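Local coordinates for protein fumarate reductase iron-sulfur subunit (Mycolicibacterium smegmatis, PDB 7D6V) that probably relays electrons through its three iron-sulfur clusters between succinate oxidation and quinone reduction in the respiratory enzyme succinate dehydrogenase Sdh1, at residues Gly170-Met182 / Ile217-Arg230. Numbering follows the deposited sequence.
Sequences GPRFHMRIAELDM and IKITDNALIPMKER. With F3S (Fe3-s4 cluster), chain G.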
loop_
_atom_site.group_PDB
_atom_site.type_symbol
_atom_site.label_atom_id
_atom_site.label_comp_id
_atom_site.label_asym_id
_atom_site.label_seq_id
_atom_site.Cartn_x
_atom_site.Cartn_y
_atom_site.Cartn_z
ATOM N N GLY B 170 13.440 11.048 -7.939
ATOM C CA GLY B 170 12.409 10.202 -8.480
ATOM C C GLY B 170 11.018 10.681 -8.128
ATOM O O GLY B 170 10.826 11.515 -7.240
ATOM N N PRO B 171 10.014 10.159 -8.836
ATOM C CA PRO B 171 8.628 10.581 -8.565
ATOM C C PRO B 171 8.172 10.348 -7.136
ATOM O O PRO B 171 7.486 11.206 -6.570
ATOM C CB PRO B 171 7.808 9.737 -9.553
ATOM C CG PRO B 171 8.764 8.749 -10.153
ATOM C CD PRO B 171 10.117 9.329 -10.043
ATOM N N ARG B 172 8.537 9.215 -6.533
ATOM C CA ARG B 172 8.032 8.891 -5.203
ATOM C C ARG B 172 8.496 9.911 -4.174
ATOM O O ARG B 172 7.713 10.356 -3.328
ATOM C CB ARG B 172 8.473 7.481 -4.802
ATOM C CG ARG B 172 7.794 6.930 -3.556
ATOM C CD ARG B 172 8.655 7.130 -2.317
ATOM N NE ARG B 172 7.950 6.807 -1.082
ATOM C CZ ARG B 172 7.050 7.592 -0.499
ATOM N NH1 ARG B 172 6.464 7.206 0.623
ATOM N NH2 ARG B 172 6.732 8.758 -1.037
ATOM N N PHE B 173 9.751 10.329 -4.251
ATOM C CA PHE B 173 10.292 11.190 -3.213
ATOM C C PHE B 173 10.020 12.665 -3.462
ATOM O O PHE B 173 9.926 13.436 -2.505
ATOM C CB PHE B 173 11.779 10.900 -3.054
ATOM C CG PHE B 173 12.034 9.523 -2.545
ATOM C CD1 PHE B 173 11.778 9.210 -1.225
ATOM C CD2 PHE B 173 12.453 8.522 -3.398
ATOM C CE1 PHE B 173 11.976 7.938 -0.757
ATOM C CE2 PHE B 173 12.653 7.247 -2.931
ATOM C CZ PHE B 173 12.413 6.956 -1.610
ATOM N N HIS B 174 9.824 13.073 -4.713
ATOM C CA HIS B 174 9.269 14.400 -4.944
ATOM C C HIS B 174 7.810 14.465 -4.511
ATOM O O HIS B 174 7.359 15.499 -4.003
ATOM C CB HIS B 174 9.435 14.786 -6.411
ATOM C CG HIS B 174 10.839 15.152 -6.773
ATOM N ND1 HIS B 174 11.450 16.299 -6.318
ATOM C CD2 HIS B 174 11.762 14.508 -7.525
ATOM C CE1 HIS B 174 12.683 16.353 -6.783
ATOM N NE2 HIS B 174 12.898 15.278 -7.518
ATOM N N MET B 175 7.070 13.366 -4.665
ATOM C CA MET B 175 5.734 13.287 -4.088
ATOM C C MET B 175 5.788 13.362 -2.568
ATOM O O MET B 175 4.915 13.965 -1.937
ATOM C CB MET B 175 5.046 11.999 -4.540
ATOM C CG MET B 175 3.608 11.866 -4.082
ATOM S SD MET B 175 2.929 10.230 -4.385
ATOM C CE MET B 175 3.916 9.247 -3.267
ATOM N N ARG B 176 6.796 12.738 -1.961
ATOM C CA ARG B 176 6.976 12.832 -0.514
ATOM C C ARG B 176 7.278 14.265 -0.084
ATOM O O ARG B 176 6.776 14.735 0.945
ATOM C CB ARG B 176 8.089 11.883 -0.074
ATOM C CG ARG B 176 8.585 12.104 1.336
ATOM C CD ARG B 176 7.906 11.168 2.311
ATOM N NE ARG B 176 8.498 11.260 3.641
ATOM C CZ ARG B 176 7.850 11.691 4.717
ATOM N NH1 ARG B 176 6.585 12.068 4.625
ATOM N NH2 ARG B 176 8.471 11.741 5.885
ATOM N N ILE B 177 8.102 14.971 -0.860
ATOM C CA ILE B 177 8.372 16.379 -0.585
ATOM C C ILE B 177 7.089 17.196 -0.672
ATOM O O ILE B 177 6.840 18.072 0.160
ATOM C CB ILE B 177 9.452 16.917 -1.543
ATOM C CG1 ILE B 177 10.807 16.284 -1.232
ATOM C CG2 ILE B 177 9.552 18.429 -1.447
ATOM C CD1 ILE B 177 11.878 16.628 -2.234
ATOM N N ALA B 178 6.259 16.924 -1.681
ATOM C CA ALA B 178 4.979 17.621 -1.794
ATOM C C ALA B 178 4.066 17.305 -0.616
ATOM O O ALA B 178 3.358 18.186 -0.111
ATOM C CB ALA B 178 4.296 17.252 -3.109
ATOM N N GLU B 179 4.061 16.049 -0.172
ATOM C CA GLU B 179 3.246 15.647 0.969
ATOM C C GLU B 179 3.676 16.375 2.235
ATOM O O GLU B 179 2.833 16.794 3.036
ATOM C CB GLU B 179 3.331 14.130 1.144
ATOM C CG GLU B 179 2.362 13.523 2.148
ATOM C CD GLU B 179 2.867 13.593 3.573
ATOM O OE1 GLU B 179 4.100 13.585 3.765
ATOM O OE2 GLU B 179 2.037 13.663 4.501
ATOM N N LEU B 180 4.983 16.530 2.438
ATOM C CA LEU B 180 5.460 17.260 3.609
ATOM C C LEU B 180 5.237 18.761 3.469
ATOM O O LEU B 180 5.019 19.449 4.470
ATOM C CB LEU B 180 6.936 16.958 3.850
ATOM C CG LEU B 180 7.224 15.589 4.464
ATOM C CD1 LEU B 180 8.699 15.268 4.383
ATOM C CD2 LEU B 180 6.742 15.547 5.897
ATOM N N ASP B 181 5.287 19.280 2.242
ATOM C CA ASP B 181 5.059 20.702 2.012
ATOM C C ASP B 181 3.601 21.086 2.223
ATOM O O ASP B 181 3.316 22.197 2.678
ATOM C CB ASP B 181 5.509 21.070 0.598
ATOM C CG ASP B 181 5.805 22.544 0.443
ATOM O OD1 ASP B 181 6.754 23.033 1.085
ATOM O OD2 ASP B 181 5.097 23.215 -0.333
ATOM N N MET B 182 2.672 20.192 1.900
ATOM C CA MET B 182 1.253 20.470 2.069
ATOM C C MET B 182 0.725 20.063 3.438
ATOM O O MET B 182 -0.472 20.219 3.693
ATOM C CB MET B 182 0.446 19.775 0.970
ATOM C CG MET B 182 0.545 20.453 -0.383
ATOM S SD MET B 182 0.121 19.360 -1.747
ATOM C CE MET B 182 0.980 20.162 -3.093
ATOM N N ILE B 217 -2.533 7.261 -7.679
ATOM C CA ILE B 217 -2.188 8.590 -7.193
ATOM C C ILE B 217 -1.880 9.482 -8.388
ATOM O O ILE B 217 -1.148 9.085 -9.303
ATOM C CB ILE B 217 -0.998 8.525 -6.224
ATOM C CG1 ILE B 217 -1.265 7.503 -5.119
ATOM C CG2 ILE B 217 -0.715 9.896 -5.632
ATOM C CD1 ILE B 217 -0.078 7.241 -4.230
ATOM N N LYS B 218 -2.447 10.687 -8.389
ATOM C CA LYS B 218 -2.219 11.657 -9.458
ATOM C C LYS B 218 -0.872 12.341 -9.218
ATOM O O LYS B 218 -0.783 13.502 -8.821
ATOM C CB LYS B 218 -3.352 12.669 -9.508
ATOM C CG LYS B 218 -4.715 12.075 -9.794
ATOM C CD LYS B 218 -4.808 11.549 -11.205
ATOM C CE LYS B 218 -6.176 10.956 -11.465
ATOM N NZ LYS B 218 -7.227 12.010 -11.469
ATOM N N ILE B 219 0.196 11.582 -9.474
ATOM C CA ILE B 219 1.535 12.017 -9.082
ATOM C C ILE B 219 1.915 13.309 -9.793
ATOM O O ILE B 219 2.373 14.270 -9.166
ATOM C CB ILE B 219 2.561 10.902 -9.352
ATOM C CG1 ILE B 219 2.117 9.597 -8.688
ATOM C CG2 ILE B 219 3.937 11.319 -8.870
ATOM C CD1 ILE B 219 2.956 8.407 -9.059
ATOM N N THR B 220 1.731 13.356 -11.110
ATOM C CA THR B 220 2.165 14.523 -11.867
ATOM C C THR B 220 1.262 15.723 -11.610
ATOM O O THR B 220 1.746 16.834 -11.369
ATOM C CB THR B 220 2.210 14.192 -13.357
ATOM O OG1 THR B 220 2.891 12.948 -13.544
ATOM C CG2 THR B 220 2.947 15.273 -14.119
ATOM N N ASP B 221 -0.054 15.518 -11.646
ATOM C CA ASP B 221 -0.980 16.644 -11.586
ATOM C C ASP B 221 -1.122 17.207 -10.177
ATOM O O ASP B 221 -1.290 18.420 -10.010
ATOM C CB ASP B 221 -2.346 16.228 -12.127
ATOM C CG ASP B 221 -2.425 16.310 -13.638
ATOM O OD1 ASP B 221 -1.397 16.614 -14.277
ATOM O OD2 ASP B 221 -3.519 16.073 -14.189
ATOM N N ASN B 222 -1.064 16.358 -9.153
ATOM C CA ASN B 222 -1.316 16.802 -7.790
ATOM C C ASN B 222 -0.051 17.067 -6.989
ATOM O O ASN B 222 -0.119 17.773 -5.978
ATOM C CB ASN B 222 -2.170 15.770 -7.045
ATOM C CG ASN B 222 -3.634 15.851 -7.412
ATOM O OD1 ASN B 222 -4.044 16.709 -8.187
ATOM N ND2 ASN B 222 -4.431 14.951 -6.860
ATOM N N ALA B 223 1.092 16.527 -7.401
ATOM C CA ALA B 223 2.330 16.704 -6.653
ATOM C C ALA B 223 3.410 17.424 -7.441
ATOM O O ALA B 223 3.959 18.418 -6.958
ATOM C CB ALA B 223 2.852 15.341 -6.175
ATOM N N LEU B 224 3.729 16.959 -8.648
ATOM C CA LEU B 224 4.915 17.451 -9.341
ATOM C C LEU B 224 4.696 18.835 -9.940
ATOM O O LEU B 224 5.537 19.723 -9.779
ATOM C CB LEU B 224 5.328 16.461 -10.425
ATOM C CG LEU B 224 5.522 15.031 -9.936
ATOM C CD1 LEU B 224 5.885 14.153 -11.093
ATOM C CD2 LEU B 224 6.582 14.967 -8.853
ATOM N N ILE B 225 3.590 19.027 -10.659
ATOM C CA ILE B 225 3.292 20.345 -11.220
ATOM C C ILE B 225 3.067 21.392 -10.133
ATOM O O ILE B 225 3.587 22.511 -10.270
ATOM C CB ILE B 225 2.123 20.245 -12.216
ATOM C CG1 ILE B 225 2.559 19.483 -13.466
ATOM C CG2 ILE B 225 1.618 21.626 -12.598
ATOM C CD1 ILE B 225 1.421 19.025 -14.331
ATOM N N PRO B 226 2.299 21.127 -9.066
ATOM C CA PRO B 226 2.220 22.120 -7.980
ATOM C C PRO B 226 3.565 22.468 -7.367
ATOM O O PRO B 226 3.816 23.641 -7.060
ATOM C CB PRO B 226 1.292 21.442 -6.967
ATOM C CG PRO B 226 0.443 20.567 -7.779
ATOM C CD PRO B 226 1.317 20.045 -8.867
ATOM N N MET B 227 4.449 21.485 -7.189
ATOM C CA MET B 227 5.757 21.785 -6.620
ATOM C C MET B 227 6.615 22.578 -7.593
ATOM O O MET B 227 7.391 23.440 -7.177
ATOM C CB MET B 227 6.468 20.502 -6.197
ATOM C CG MET B 227 5.883 19.870 -4.955
ATOM S SD MET B 227 6.162 20.842 -3.463
ATOM C CE MET B 227 7.925 21.120 -3.546
ATOM N N LYS B 228 6.488 22.304 -8.891
ATOM C CA LYS B 228 7.193 23.112 -9.880
ATOM C C LYS B 228 6.695 24.550 -9.863
ATOM O O LYS B 228 7.484 25.490 -9.997
ATOM C CB LYS B 228 7.035 22.501 -11.271
ATOM C CG LYS B 228 7.935 21.311 -11.523
ATOM C CD LYS B 228 7.604 20.638 -12.836
ATOM C CE LYS B 228 8.581 19.515 -13.145
ATOM N NZ LYS B 228 9.818 20.000 -13.808
ATOM N N GLU B 229 5.388 24.739 -9.689
ATOM C CA GLU B 229 4.843 26.089 -9.593
ATOM C C GLU B 229 5.334 26.805 -8.339
ATOM O O GLU B 229 5.622 28.005 -8.375
ATOM C CB GLU B 229 3.319 26.035 -9.632
ATOM C CG GLU B 229 2.757 25.664 -10.990
ATOM C CD GLU B 229 3.037 26.717 -12.045
ATOM O OE1 GLU B 229 2.535 27.852 -11.909
ATOM O OE2 GLU B 229 3.765 26.414 -13.011
ATOM N N ARG B 230 5.438 26.090 -7.217
ATOM C CA ARG B 230 5.976 26.698 -6.000
ATOM C C ARG B 230 7.457 27.040 -6.151
ATOM O O ARG B 230 7.916 28.093 -5.684
ATOM C CB ARG B 230 5.743 25.765 -4.815
ATOM C CG ARG B 230 4.272 25.510 -4.558
ATOM C CD ARG B 230 4.023 24.505 -3.458
ATOM N NE ARG B 230 2.591 24.337 -3.232
ATOM C CZ ARG B 230 2.038 24.095 -2.050
ATOM N NH1 ARG B 230 2.793 23.984 -0.969
ATOM N NH2 ARG B 230 0.725 23.964 -1.948
HETATM FE FE1 F3S G . 8.772 10.439 -13.989
HETATM FE FE3 F3S G . 6.273 11.417 -13.868
HETATM FE FE4 F3S G . 8.300 13.170 -14.083
HETATM S S1 F3S G . 7.028 9.801 -15.203
HETATM S S2 F3S G . 9.833 12.022 -15.284
HETATM S S3 F3S G . 7.928 11.745 -12.300
HETATM S S4 F3S G . 6.235 13.410 -14.964
#
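Ala178 meets Ala223 and Met227 in a buried helix-helix packing, where helices 171-181 and 219-230 of the part of the subunit that holds the 3Fe-4S and 4Fe-4S clusters cross at 70°, their axes 8.6 Å apart. The two alanines face each other close to where the backbones come nearest, with CB atoms 3.9 Å apart, and Met175 lies next to them, its CG against Ala223 CB. With CG anti to the backbone N (chi1 -176°) and chi2 also near anti, the Met175 chain is extended as far as SD, which lies 3.9 Å from Ile217 CG2, and it crosses that side chain at about a right angle. Met227 curls over Ala178: its CG sits 3.6 Å from Ala178 CB, and bends at chi2 and chi3 bring CE onto Ile177 CG2.

Toward the N-terminal ends of both helices the packing borders the 3Fe-4S cluster. Pro171 CB and Leu224 CD1 each come to 3.4 Å from sulfide S3, while the other methyl of Leu224, CD2, rests on His174 CB. Ile219 packs loosely on Pro171 and also touches the 4Fe-4S cluster.

The far end is polar. Arg230, extended from CG to NE, sends NH1 to Asp181 OD2 in a salt bridge whose exact geometry is doubtful. Met182 CE lies over one guanidinium face, offset toward the rim, and NH2 bonds to Gly215 O of the membrane anchor subunit. The contact thus runs from an apolar wall beside the clusters to an ion pair at the membrane-anchor interface, where the buried charges of Asp181 and Arg230 would largely offset each other.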